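PDB 5FCE: LPXTG family cell surface protein Fms2 from Enterococcus faecium DO, which probably mediates attachment of the bacterium to host or matrix ligands as a cell-wall-anchored adhesin, this chain being its ligand-binding region. Local coordinates for residues 14-17 with 18-21; 81-84 with 85-88. All coordinates share one frame; numbering follows the deposited sequence.

How the contacts relate
Contact 1, the tight connection between strands 14-16 and 21-28, comes first along the chain; contact 2, the helix 81-85 and its exit toward strand 91-96, follows. Their centres lie about 14 Å apart, each near the edge of the domain. Tyr15 bridges them: its CE2 packs 3.8 Å from CD1 of Ile84. Strands 14-16 and 21-28 belong to a mixed sheet that also holds strand 71-76, whereas strand 91-96 belongs to a separate four-stranded antiparallel sheet. The helix thus lies on the path from one sheet to the other and packs beside the hairpin, buried Tyr15, Ile81 and Ile84 joining the two in this ligand-binding region, which belongs to the SgrA immunoglobulin-like sequence family.

Contact 1. Residues 14-17 with 18-21; sequences VYDM and TQQV
The Asp16 carboxylate leans over the turn that follows it, and Gln19 N meets OD1 from above the carboxylate plane, 49° out of it, at 2.9 Å. Thr18 N also lies 2.9 Å from OD1, but that bond is weak because its hydrogen points poorly. Asp16 CG stands opposite its own backbone N (chi1 -174°), which brings OD1 forward over these two amides. The Tyr15 ring is the second flat group. Ile81 lies over one of its faces, while the hydroxyl at the far end of the ring shares a water with Gln20: Tyr15 OH is 3.0 Å from the water, and Gln20 NE2 donates to it at 2.8 Å. The backbones close the loop with a nearly straight bond from Asp16 N to Val21 O, 2.9 Å, and a longer one from Val21 N to Asp16 O, 3.2 Å. Strand 112-114 lies alongside, parallel to strand 14-16, with Val114 against the Asp16 side chain. Gln20 takes a left-handed backbone conformation, and both it and Val21 face Asp16: a G1 beta bulge, here closing an antiparallel beta hairpin whose turn is also tied down by the Asp16 carboxylate.

Contact 2. Residues 81-84 with 85-88; sequences IDEI and KSKD
Ser86 folds its hydroxyl back onto the helix, where OG donates to Glu83 O at 2.7 Å. With chi1 at 87°, OG sits between the serine's own backbone N and carbonyl carbon, leaning toward the serine's own carbonyl carbon. Ser86 N grips the same oxygen at 3.2 Å, but from above the carbonyl plane, 72° out of it, so Glu83 O takes two bonds from one residue. The aliphatic part of Lys87 lies alongside: a bend at chi2 (-54°) turns the chain back along the helix end, and CG passes 3.5 Å from Glu83 O. Lys87 N in turn reaches Ile84 O at 3.2 Å. Both backbone bonds reach back three residues, whereas Lys85 N to Ile81 O, 2.9 Å, is the i to i+4 bond of an alpha-helix. On another side of the helix Lys85 crosses Ile81 at a slant, its CD 3.9 Å from Ile81 CG1. Its bent chain carries NZ back toward Asp82 without direct contact, and a water fills the step, giving a hydrogen to Asp82 OD1 at 2.9 Å and accepting one from Lys85 NZ at 2.9 Å. Farther out, Ser80 OG bonds Glu83 N at the start of the helix, and Tyr43 receives Lys87 in a cation-pi contact. The buried face of helix 81-85 carries Ile84, which packs against Leu79, Pro108 and Trp111, and Ile81, which also touches Trp111; strand 14-16 runs beside this face, and the chain then leads on to strand 91-96.

Contact 1. Residues 14-17 with 18-21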
ATOM      1  N   VAL A  14     -10.080   0.081   0.837  1.00 16.78           N
ATOM      2  CA  VAL A  14     -11.182   0.674   0.082  1.00 16.59           C
ATOM      3  C   VAL A  14     -10.720   1.228  -1.264  1.00 17.53           C
ATOM      4  O   VAL A  14      -9.744   1.970  -1.322  1.00 17.86           O
ATOM      5  CB  VAL A  14     -11.882   1.793   0.882  1.00 18.54           C
ATOM      6  CG1 VAL A  14     -13.003   2.439   0.041  1.00 17.16           C
ATOM      7  CG2 VAL A  14     -12.447   1.248   2.192  1.00 20.39           C
ATOM      8  N   TYR A  15     -11.394   0.843  -2.346  1.00 17.86           N
ATOM      9  CA  TYR A  15     -11.194   1.516  -3.629  1.00 18.03           C
ATOM     10  C   TYR A  15     -12.376   2.462  -3.806  1.00 19.21           C
ATOM     11  O   TYR A  15     -13.511   2.010  -3.918  1.00 19.05           O
ATOM     12  CB  TYR A  15     -11.167   0.514  -4.792  1.00 16.88           C
ATOM     13  CG  TYR A  15     -10.868   1.136  -6.146  1.00 17.15           C
ATOM     14  CD1 TYR A  15     -11.874   1.747  -6.903  1.00 18.95           C
ATOM     15  CD2 TYR A  15      -9.580   1.102  -6.677  1.00 18.70           C
ATOM     16  CE1 TYR A  15     -11.589   2.321  -8.140  1.00 19.78           C
ATOM     17  CE2 TYR A  15      -9.291   1.667  -7.914  1.00 18.04           C
ATOM     18  CZ  TYR A  15     -10.302   2.266  -8.642  1.00 19.55           C
ATOM     19  OH  TYR A  15     -10.022   2.832  -9.869  1.00 21.94           O
ATOM     20  N   ASP A  16     -12.105   3.766  -3.807  1.00 19.64           N
ATOM     21  CA  ASP A  16     -13.135   4.781  -4.042  1.00 21.50           C
ATOM     22  C   ASP A  16     -13.155   5.137  -5.538  1.00 21.18           C
ATOM     23  O   ASP A  16     -12.219   5.729  -6.061  1.00 20.28           O
ATOM     24  CB  ASP A  16     -12.856   6.011  -3.157  1.00 21.41           C
ATOM     25  CG  ASP A  16     -13.952   7.073  -3.224  1.00 25.17           C
ATOM     26  OD1 ASP A  16     -14.410   7.413  -4.334  1.00 25.41           O
ATOM     27  OD2 ASP A  16     -14.345   7.588  -2.148  1.00 28.64           O
HETATM   28  N   MSE A  17     -14.233   4.758  -6.215  1.00 20.88           N
HETATM   29  CA  MSE A  17     -14.406   4.962  -7.649  1.00 23.32           C
HETATM   30  C   MSE A  17     -14.573   6.441  -8.006  1.00 23.82           C
HETATM   31  O   MSE A  17     -14.149   6.898  -9.079  1.00 24.16           O
HETATM   32  CB  MSE A  17     -15.649   4.168  -8.043  1.00 23.53           C
HETATM   33  CG  MSE A  17     -16.060   4.143  -9.467  1.00 29.73           C
HETATM   34 SE   MSE A  17     -17.653   3.024  -9.359  1.00 43.23          SE
HETATM   35  CE  MSE A  17     -16.717   1.379  -8.836  1.00 21.92           C
ATOM     36  N   THR A  18     -15.185   7.186  -7.094  1.00 21.71           N
ATOM     37  CA  THR A  18     -15.435   8.606  -7.309  1.00 23.68           C
ATOM     38  C   THR A  18     -14.133   9.401  -7.327  1.00 24.86           C
ATOM     39  O   THR A  18     -13.898  10.221  -8.222  1.00 25.78           O
ATOM     40  CB  THR A  18     -16.348   9.172  -6.218  1.00 24.41           C
ATOM     41  OG1 THR A  18     -17.569   8.420  -6.185  1.00 25.28           O
ATOM     42  CG2 THR A  18     -16.670  10.634  -6.504  1.00 26.73           C
ATOM     43  N   GLN A  19     -13.285   9.162  -6.336  1.00 24.03           N
ATOM     44  CA  GLN A  19     -12.041   9.913  -6.250  1.00 25.06           C
ATOM     45  C   GLN A  19     -10.865   9.191  -6.894  1.00 24.20           C
ATOM     46  O   GLN A  19      -9.787   9.780  -7.053  1.00 23.97           O
ATOM     47  CB  GLN A  19     -11.717  10.270  -4.799  1.00 26.79           C
ATOM     48  CG  GLN A  19     -12.684  11.279  -4.160  1.00 29.95           C
ATOM     49  CD  GLN A  19     -12.912  12.547  -4.996  1.00 33.10           C
ATOM     50  OE1 GLN A  19     -12.068  12.957  -5.807  1.00 35.88           O
ATOM     51  NE2 GLN A  19     -14.071  13.173  -4.799  1.00 32.35           N
ATOM     52  N   GLN A  20     -11.090   7.942  -7.298  1.00 21.80           N
ATOM     53  CA  GLN A  20     -10.009   7.070  -7.752  1.00 21.40           C
ATOM     54  C   GLN A  20      -8.892   7.091  -6.721  1.00 20.96           C
ATOM     55  O   GLN A  20      -7.742   7.391  -7.041  1.00 22.02           O
ATOM     56  CB  GLN A  20      -9.488   7.475  -9.135  1.00 22.85           C
ATOM     57  CG  GLN A  20     -10.457   7.185 -10.272  1.00 23.47           C
ATOM     58  CD  GLN A  20      -9.983   7.780 -11.592  1.00 26.75           C
ATOM     59  OE1 GLN A  20     -10.234   8.951 -11.887  1.00 29.91           O
ATOM     60  NE2 GLN A  20      -9.278   6.981 -12.380  1.00 25.57           N
ATOM     61  N   VAL A  21      -9.254   6.800  -5.473  1.00 20.17           N
ATOM     62  CA  VAL A  21      -8.289   6.738  -4.384  1.00 19.86           C
ATOM     63  C   VAL A  21      -8.395   5.375  -3.700  1.00 20.01           C
ATOM     64  O   VAL A  21      -9.498   4.881  -3.459  1.00 19.19           O
ATOM     65  CB  VAL A  21      -8.522   7.881  -3.364  1.00 19.59           C
ATOM     66  CG1 VAL A  21      -7.684   7.673  -2.104  1.00 20.67           C
ATOM     67  CG2 VAL A  21      -8.204   9.227  -4.007  1.00 21.27           C
TER
HETATM   68  O   HOH W   1      -8.432   4.434 -11.773  1.00 20.40           O

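Contact 2. Residues 81-84 with 85-88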
ATOM      1  N   ILE A  81     -10.468  -0.447 -10.965  1.00 17.08           N
ATOM      2  CA  ILE A  81     -10.595  -1.577 -10.047  1.00 18.39           C
ATOM      3  C   ILE A  81     -10.776  -2.890 -10.821  1.00 17.71           C
ATOM      4  O   ILE A  81     -10.243  -3.920 -10.417  1.00 16.61           O
ATOM      5  CB  ILE A  81     -11.685  -1.347  -8.980  1.00 18.58           C
ATOM      6  CG1 ILE A  81     -11.719  -2.512  -7.971  1.00 18.27           C
ATOM      7  CG2 ILE A  81     -13.057  -1.144  -9.637  1.00 18.75           C
ATOM      8  CD1 ILE A  81     -10.428  -2.640  -7.136  1.00 16.69           C
ATOM      9  N   ASP A  82     -11.485  -2.852 -11.953  1.00 18.98           N
ATOM     10  CA  ASP A  82     -11.615  -4.061 -12.776  1.00 21.37           C
ATOM     11  C   ASP A  82     -10.249  -4.596 -13.210  1.00 19.73           C
ATOM     12  O   ASP A  82      -9.975  -5.797 -13.117  1.00 20.64           O
ATOM     13  CB  ASP A  82     -12.499  -3.818 -14.007  1.00 24.09           C
ATOM     14  CG  ASP A  82     -13.968  -3.740 -13.664  1.00 27.38           C
ATOM     15  OD1 ASP A  82     -14.325  -4.060 -12.509  1.00 28.47           O
ATOM     16  OD2 ASP A  82     -14.770  -3.372 -14.560  1.00 28.21           O
ATOM     17  N   GLU A  83      -9.380  -3.695 -13.660  1.00 19.87           N
ATOM     18  CA  GLU A  83      -8.048  -4.085 -14.095  1.00 19.12           C
ATOM     19  C   GLU A  83      -7.193  -4.586 -12.936  1.00 18.31           C
ATOM     20  O   GLU A  83      -6.402  -5.517 -13.095  1.00 18.31           O
ATOM     21  CB  GLU A  83      -7.363  -2.920 -14.814  1.00 20.03           C
ATOM     22  CG  GLU A  83      -7.995  -2.610 -16.162  1.00 20.08           C
ATOM     23  CD  GLU A  83      -7.636  -3.643 -17.214  1.00 23.35           C
ATOM     24  OE1 GLU A  83      -6.575  -4.284 -17.069  1.00 27.06           O
ATOM     25  OE2 GLU A  83      -8.397  -3.794 -18.196  1.00 26.65           O
ATOM     26  N   ILE A  84      -7.359  -3.970 -11.770  1.00 16.24           N
ATOM     27  CA  ILE A  84      -6.589  -4.384 -10.593  1.00 16.80           C
ATOM     28  C   ILE A  84      -7.000  -5.802 -10.199  1.00 17.91           C
ATOM     29  O   ILE A  84      -6.162  -6.627  -9.849  1.00 17.59           O
ATOM     30  CB  ILE A  84      -6.806  -3.439  -9.392  1.00 16.63           C
ATOM     31  CG1 ILE A  84      -6.231  -2.048  -9.668  1.00 15.47           C
ATOM     32  CG2 ILE A  84      -6.125  -4.000  -8.117  1.00 16.83           C
ATOM     33  CD1 ILE A  84      -6.641  -1.029  -8.625  1.00 15.08           C
ATOM     34  N   LYS A  85      -8.292  -6.097 -10.273  1.00 17.76           N
ATOM     35  CA  LYS A  85      -8.777  -7.413  -9.858  1.00 18.72           C
ATOM     36  C   LYS A  85      -8.372  -8.516 -10.840  1.00 19.80           C
ATOM     37  O   LYS A  85      -8.464  -9.706 -10.526  1.00 22.25           O
ATOM     38  CB  LYS A  85     -10.299  -7.385  -9.688  1.00 20.06           C
ATOM     39  CG  LYS A  85     -10.763  -6.648  -8.426  1.00 19.85           C
ATOM     40  CD  LYS A  85     -12.255  -6.352  -8.473  1.00 21.13           C
ATOM     41  CE  LYS A  85     -13.081  -7.617  -8.562  1.00 25.22           C
ATOM     42  NZ  LYS A  85     -14.506  -7.271  -8.821  1.00 24.99           N
ATOM     43  N   SER A  86      -7.914  -8.113 -12.022  1.00 19.17           N
ATOM     44  CA  SER A  86      -7.500  -9.046 -13.072  1.00 19.59           C
ATOM     45  C   SER A  86      -6.088  -9.561 -12.810  1.00 20.80           C
ATOM     46  O   SER A  86      -5.660 -10.568 -13.389  1.00 20.98           O
ATOM     47  CB  SER A  86      -7.550  -8.358 -14.445  1.00 19.60           C
ATOM     48  OG  SER A  86      -6.320  -7.690 -14.720  1.00 21.06           O
ATOM     49  N   LYS A  87      -5.365  -8.869 -11.934  1.00 20.52           N
ATOM     50  CA  LYS A  87      -3.973  -9.212 -11.658  1.00 20.77           C
ATOM     51  C   LYS A  87      -3.839 -10.430 -10.758  1.00 20.76           C
ATOM     52  O   LYS A  87      -4.721 -10.724  -9.936  1.00 20.76           O
ATOM     53  CB  LYS A  87      -3.228  -8.020 -11.048  1.00 20.30           C
ATOM     54  CG  LYS A  87      -3.314  -6.735 -11.897  1.00 21.04           C
ATOM     55  CD  LYS A  87      -2.847  -6.976 -13.330  1.00 21.29           C
ATOM     56  CE  LYS A  87      -2.979  -5.729 -14.197  1.00 23.62           C
ATOM     57  NZ  LYS A  87      -2.495  -5.976 -15.596  1.00 25.82           N
ATOM     58  N   ASP A  88      -2.730 -11.144 -10.911  1.00 19.45           N
ATOM     59  CA  ASP A  88      -2.510 -12.357 -10.136  1.00 20.98           C
ATOM     60  C   ASP A  88      -2.115 -12.098  -8.683  1.00 19.62           C
ATOM     61  O   ASP A  88      -2.384 -12.919  -7.799  1.00 19.81           O
ATOM     62  CB  ASP A  88      -1.468 -13.248 -10.825  1.00 20.17           C
ATOM     63  CG  ASP A  88      -1.900 -13.685 -12.218  1.00 23.39           C
ATOM     64  OD1 ASP A  88      -2.829 -14.518 -12.322  1.00 24.66           O
ATOM     65  OD2 ASP A  88      -1.303 -13.197 -13.205  1.00 25.96           O
TER
HETATM   66  O   HOH W   2     -14.025  -6.857 -11.645  1.00 29.52           O